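PDB 4WY5: esterase from Rhizomucor miehei, which probably hydrolyses carboxylic esters as a carboxylesterase of the alpha/beta hydrolase fold. Local coordinates for residues A[196-200]-A[201-205]; A[312-315]-A[316-320]. One frame throughout, in Å; residues are numbered along the deposited sequence.

Contact 1: residues A[196-200]-A[201-205]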
loop_
_atom_site.group_PDB
_atom_site.type_symbol
_atom_site.label_atom_id
_atom_site.label_comp_id
_atom_site.label_asym_id
_atom_site.label_seq_id
_atom_site.Cartn_x
_atom_site.Cartn_y
_atom_site.Cartn_z
ATOM N N SER A 196 14.509 5.665 -22.664
ATOM C CA SER A 196 13.601 6.556 -23.372
ATOM C C SER A 196 12.218 6.564 -22.711
ATOM O O SER A 196 11.564 5.530 -22.621
ATOM C CB SER A 196 13.490 6.126 -24.838
ATOM O OG SER A 196 12.463 6.847 -25.496
ATOM N N HIS A 197 11.769 7.738 -22.269
ATOM C CA HIS A 197 10.527 7.846 -21.499
ATOM C C HIS A 197 9.270 7.835 -22.372
ATOM O O HIS A 197 8.199 7.421 -21.905
ATOM C CB HIS A 197 10.524 9.123 -20.632
ATOM C CG HIS A 197 11.613 9.183 -19.602
ATOM N ND1 HIS A 197 11.569 8.467 -18.418
ATOM C CD2 HIS A 197 12.770 9.892 -19.566
ATOM C CE1 HIS A 197 12.656 8.723 -17.710
ATOM N NE2 HIS A 197 13.399 9.588 -18.382
ATOM N N ALA A 198 9.392 8.282 -23.627
ATOM C CA ALA A 198 8.236 8.441 -24.524
ATOM C C ALA A 198 7.637 7.112 -24.969
ATOM O O ALA A 198 6.598 7.076 -25.610
ATOM C CB ALA A 198 8.627 9.266 -25.751
ATOM N N LYS A 199 8.306 6.026 -24.632
ATOM C CA LYS A 199 7.788 4.686 -24.851
ATOM C C LYS A 199 6.536 4.400 -24.003
ATOM O O LYS A 199 5.723 3.554 -24.352
ATOM C CB LYS A 199 8.887 3.671 -24.514
ATOM C CG LYS A 199 8.506 2.207 -24.630
ATOM C CD LYS A 199 9.579 1.323 -23.974
ATOM C CE LYS A 199 9.244 -0.177 -24.069
ATOM N NZ LYS A 199 10.268 -1.033 -23.371
ATOM N N TYR A 200 6.390 5.100 -22.883
ATOM C CA TYR A 200 5.324 4.783 -21.935
ATOM C C TYR A 200 4.162 5.788 -21.981
ATOM O O TYR A 200 4.367 7.011 -22.091
ATOM C CB TYR A 200 5.898 4.708 -20.502
ATOM C CG TYR A 200 6.986 3.661 -20.305
ATOM C CD1 TYR A 200 6.663 2.323 -20.048
ATOM C CD2 TYR A 200 8.333 4.013 -20.370
ATOM C CE1 TYR A 200 7.659 1.366 -19.870
ATOM C CE2 TYR A 200 9.332 3.073 -20.196
ATOM C CZ TYR A 200 8.994 1.754 -19.943
ATOM O OH TYR A 200 9.999 0.823 -19.762
ATOM N N GLU A 201 2.948 5.261 -21.834
ATOM C CA GLU A 201 1.720 6.045 -21.966
ATOM C C GLU A 201 1.641 7.178 -20.931
ATOM O O GLU A 201 1.129 8.261 -21.236
ATOM C CB GLU A 201 0.492 5.120 -21.821
ATOM C CG GLU A 201 -0.881 5.812 -21.908
ATOM C CD GLU A 201 -2.070 4.845 -21.729
ATOM O OE1 GLU A 201 -1.930 3.828 -21.004
ATOM O OE2 GLU A 201 -3.161 5.119 -22.286
ATOM N N SER A 202 2.177 6.955 -19.726
ATOM C CA SER A 202 2.084 7.986 -18.690
ATOM C C SER A 202 2.927 9.228 -19.006
ATOM O O SER A 202 2.604 10.322 -18.549
ATOM C CB SER A 202 2.454 7.420 -17.314
ATOM O OG SER A 202 3.678 6.731 -17.328
ATOM N N TYR A 203 3.974 9.071 -19.816
ATOM C CA TYR A 203 4.780 10.209 -20.285
ATOM C C TYR A 203 3.913 11.172 -21.086
ATOM O O TYR A 203 3.907 12.385 -20.857
ATOM C CB TYR A 203 5.959 9.703 -21.121
ATOM C CG TYR A 203 6.918 10.752 -21.676
ATOM C CD1 TYR A 203 6.797 11.222 -22.986
ATOM C CD2 TYR A 203 7.985 11.226 -20.912
ATOM C CE1 TYR A 203 7.693 12.162 -23.507
ATOM C CE2 TYR A 203 8.893 12.164 -21.428
ATOM C CZ TYR A 203 8.739 12.631 -22.723
ATOM O OH TYR A 203 9.629 13.563 -23.233
ATOM N N LYS A 204 3.121 10.599 -21.980
ATOM C CA LYS A 204 2.222 11.359 -22.822
ATOM C C LYS A 204 1.105 12.021 -22.004
ATOM O O LYS A 204 0.846 13.216 -22.171
ATOM C CB LYS A 204 1.652 10.431 -23.903
ATOM C CG LYS A 204 0.577 11.030 -24.789
ATOM C CD LYS A 204 0.064 9.980 -25.799
ATOM C CE LYS A 204 -1.038 9.086 -25.202
ATOM N NZ LYS A 204 -1.698 8.194 -26.206
ATOM N N LEU A 205 0.451 11.260 -21.122
ATOM C CA LEU A 205 -0.686 11.785 -20.350
ATOM C C LEU A 205 -0.363 12.926 -19.379
ATOM O O LEU A 205 -1.187 13.825 -19.206
ATOM C CB LEU A 205 -1.380 10.676 -19.552
ATOM C CG LEU A 205 -2.109 9.478 -20.191
ATOM C CD1 LEU A 205 -1.796 9.225 -21.653
ATOM C CD2 LEU A 205 -1.934 8.208 -19.361
#
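The ring of Tyr203 lies flat against the turn made by His197 and Ala198, so that a peptide link rather than another ring faces it. Ala198 N sits 3.9 Å above the plane of the Tyr203 ring, over its centre, while His197 C is above the same face nearer the rim. The two beta carbons lie above the rim of that same face, on its two flanks: His197 CB 3.3 Å from Tyr203 CD2, Ala198 CB 3.8 Å from Tyr203 CE1. Tyr203 reaches back in this way because its CG is swung opposite its own nitrogen (chi1 -179°).

Two backbone bonds set the ring and the turn against each other. Tyr200 N donates to His197 O at 3.1 Å, closing the turn, and Tyr203 N donates to Tyr200 O, also at 3.1 Å, tying the helix to it. The second bond is bent, with an N-H...O angle of 137°, and its donor stands above the carbonyl plane. The Tyr200 ring carries Lys199 CD over one face, 4.0 Å from the plane.

Polar ends lead elsewhere: His197 ND1 bonds Glu267, Tyr200 OH bonds Glu241, and Ser202 OG bonds the carbonyl of Val263. Ser202 N is also held by Asp266, and Ser202 lies near, without touching, a probable Ser-His-Asp triad.

The arrangement is a helical-type turn at the surface, leading from the loop after strand 185-189 into the short helix 201-206. Helix 265-277 packs against Tyr200, Glu201 and Ser202, and helix 215-225 touches His197 and Tyr203.

Contact 2: residues A[312-315]-A[316-320]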
loop_
_atom_site.group_PDB
_atom_site.type_symbol
_atom_site.label_atom_id
_atom_site.label_comp_id
_atom_site.label_asym_id
_atom_site.label_seq_id
_atom_site.Cartn_x
_atom_site.Cartn_y
_atom_site.Cartn_z
ATOM N N VAL A 312 6.994 2.120 7.415
ATOM C CA VAL A 312 7.410 1.789 8.778
ATOM C C VAL A 312 7.102 0.331 9.115
ATOM O O VAL A 312 7.936 -0.360 9.708
ATOM C CB VAL A 312 6.740 2.733 9.816
ATOM C CG1 VAL A 312 6.866 2.194 11.243
ATOM C CG2 VAL A 312 7.349 4.132 9.718
ATOM N N ALA A 313 5.929 -0.156 8.707
ATOM C CA ALA A 313 5.555 -1.534 9.019
ATOM C C ALA A 313 6.398 -2.560 8.244
ATOM O O ALA A 313 6.686 -3.642 8.761
ATOM C CB ALA A 313 4.068 -1.753 8.748
ATOM N N HIS A 314 6.805 -2.206 7.021
ATOM C CA HIS A 314 7.662 -3.064 6.194
ATOM C C HIS A 314 9.078 -3.153 6.760
ATOM O O HIS A 314 9.686 -4.233 6.783
ATOM C CB HIS A 314 7.727 -2.544 4.744
ATOM C CG HIS A 314 8.836 -3.148 3.941
ATOM N ND1 HIS A 314 8.721 -4.366 3.303
ATOM C CD2 HIS A 314 10.094 -2.705 3.688
ATOM C CE1 HIS A 314 9.861 -4.645 2.685
ATOM N NE2 HIS A 314 10.709 -3.654 2.901
ATOM N N LEU A 315 9.602 -2.014 7.202
ATOM C CA LEU A 315 10.922 -1.991 7.815
ATOM C C LEU A 315 10.959 -2.818 9.105
ATOM O O LEU A 315 11.894 -3.578 9.335
ATOM C CB LEU A 315 11.361 -0.546 8.086
ATOM C CG LEU A 315 11.724 0.265 6.830
ATOM C CD1 LEU A 315 11.935 1.736 7.146
ATOM C CD2 LEU A 315 12.984 -0.301 6.221
ATOM N N ARG A 316 9.923 -2.712 9.927
ATOM C CA ARG A 316 9.907 -3.437 11.195
ATOM C C ARG A 316 9.699 -4.945 10.983
ATOM O O ARG A 316 10.205 -5.760 11.753
ATOM C CB ARG A 316 8.847 -2.823 12.122
ATOM C CG ARG A 316 9.250 -1.383 12.568
ATOM C CD ARG A 316 8.234 -0.679 13.494
ATOM N NE ARG A 316 7.963 -1.445 14.712
ATOM C CZ ARG A 316 8.745 -1.460 15.793
ATOM N NH1 ARG A 316 9.874 -0.763 15.822
ATOM N NH2 ARG A 316 8.409 -2.197 16.843
ATOM N N ASP A 317 9.030 -5.312 9.898
ATOM C CA ASP A 317 8.889 -6.723 9.506
ATOM C C ASP A 317 10.238 -7.336 9.095
ATOM O O ASP A 317 10.561 -8.467 9.473
ATOM C CB ASP A 317 7.868 -6.850 8.363
ATOM C CG ASP A 317 7.600 -8.301 7.957
ATOM O OD1 ASP A 317 6.639 -8.922 8.471
ATOM O OD2 ASP A 317 8.350 -8.817 7.096
ATOM N N ILE A 318 11.003 -6.594 8.298
ATOM C CA ILE A 318 12.325 -7.027 7.829
ATOM C C ILE A 318 13.360 -7.112 8.965
ATOM O O ILE A 318 14.107 -8.092 9.085
ATOM C CB ILE A 318 12.862 -6.070 6.741
ATOM C CG1 ILE A 318 12.024 -6.193 5.469
ATOM C CG2 ILE A 318 14.311 -6.398 6.405
ATOM C CD1 ILE A 318 12.114 -7.563 4.792
ATOM N N TYR A 319 13.410 -6.061 9.777
ATOM C CA TYR A 319 14.372 -5.962 10.869
ATOM C C TYR A 319 14.185 -7.083 11.918
ATOM O O TYR A 319 15.150 -7.559 12.517
ATOM C CB TYR A 319 14.257 -4.591 11.555
ATOM C CG TYR A 319 14.799 -3.383 10.792
ATOM C CD1 TYR A 319 15.914 -3.481 9.955
ATOM C CD2 TYR A 319 14.216 -2.122 10.964
ATOM C CE1 TYR A 319 16.420 -2.343 9.275
ATOM C CE2 TYR A 319 14.706 -0.999 10.310
ATOM C CZ TYR A 319 15.803 -1.111 9.468
ATOM O OH TYR A 319 16.271 0.018 8.836
ATOM N N ALA A 320 12.941 -7.505 12.136
ATOM C CA ALA A 320 12.649 -8.493 13.176
ATOM C C ALA A 320 13.297 -9.862 12.877
ATOM O O ALA A 320 13.502 -10.658 13.800
ATOM C CB ALA A 320 11.148 -8.641 13.362
#
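With its CG turned opposite the backbone nitrogen (chi1 165°), the imidazole of His314 runs alongside Ile318 one turn later; Ile318 sends CG1 back beside its own nitrogen, beneath that ring. The result is a CH-pi contact, Ile318 CG1 lying 4.1 Å from the centroid of the His314 ring and 24° off its normal. The carbon is displaced toward the rim, 3.8 Å from His314 NE2, and that nitrogen is hydrogen-bonded to Thr185 OG1, which should help fix the rotation of the ring.

A second pair meets differently. The Tyr319 ring turns back along the helix toward Leu315, with its CE2 4.0 Å from Leu315 CB, and CD2 of the ring reaches Leu315 O at 3.2 Å, at an oblique approach. That same oxygen accepts Tyr319 N at 2.9 Å in a nearly straight bond (N-H...O angle 166°). The phenol end makes a weak hydrogen bond to Val82 O.

On another side, Val312 and Arg316 lie side by side, Val312 CG1 touching Arg316 CD at 3.9 Å. Arg316 CG also packs on Val312 O, at 3.3 Å, before the chain bends at chi3 and NH1 reaches Ala110 O.

Asp317 and Ala313 look toward the second subunit, where Asn309 of that subunit packs on Ala313 and gives Asp317 a weak hydrogen bond. Leu315 and Tyr319, by contrast, press on strand 155-160. These i to i+4 pairs, together with the regular helical N-H to C=O bonds four residues back, mark the last turns of helix 302-319, an amphipathic C-terminal helix lying against the central sheet of an alpha/beta hydrolase.

Overall arrangement
Each contact joins side chains only a few residues apart, yet the setting differs. Contact 1 is a surface turn entering a short helix, where a turn lays a peptide link against an aromatic face and several polar ends turn to neighbouring parts of the chain. Contact 2 is partly buried and lies within one regular helix, with aliphatic and ring packing between successive turns; one side meets the sheet and another the second subunit. They share no element directly, although strand 185-189 precedes the loop of contact 1 and is packed by contact 2. Their centres are 34 Å apart and their nearest atoms about 23 Å apart.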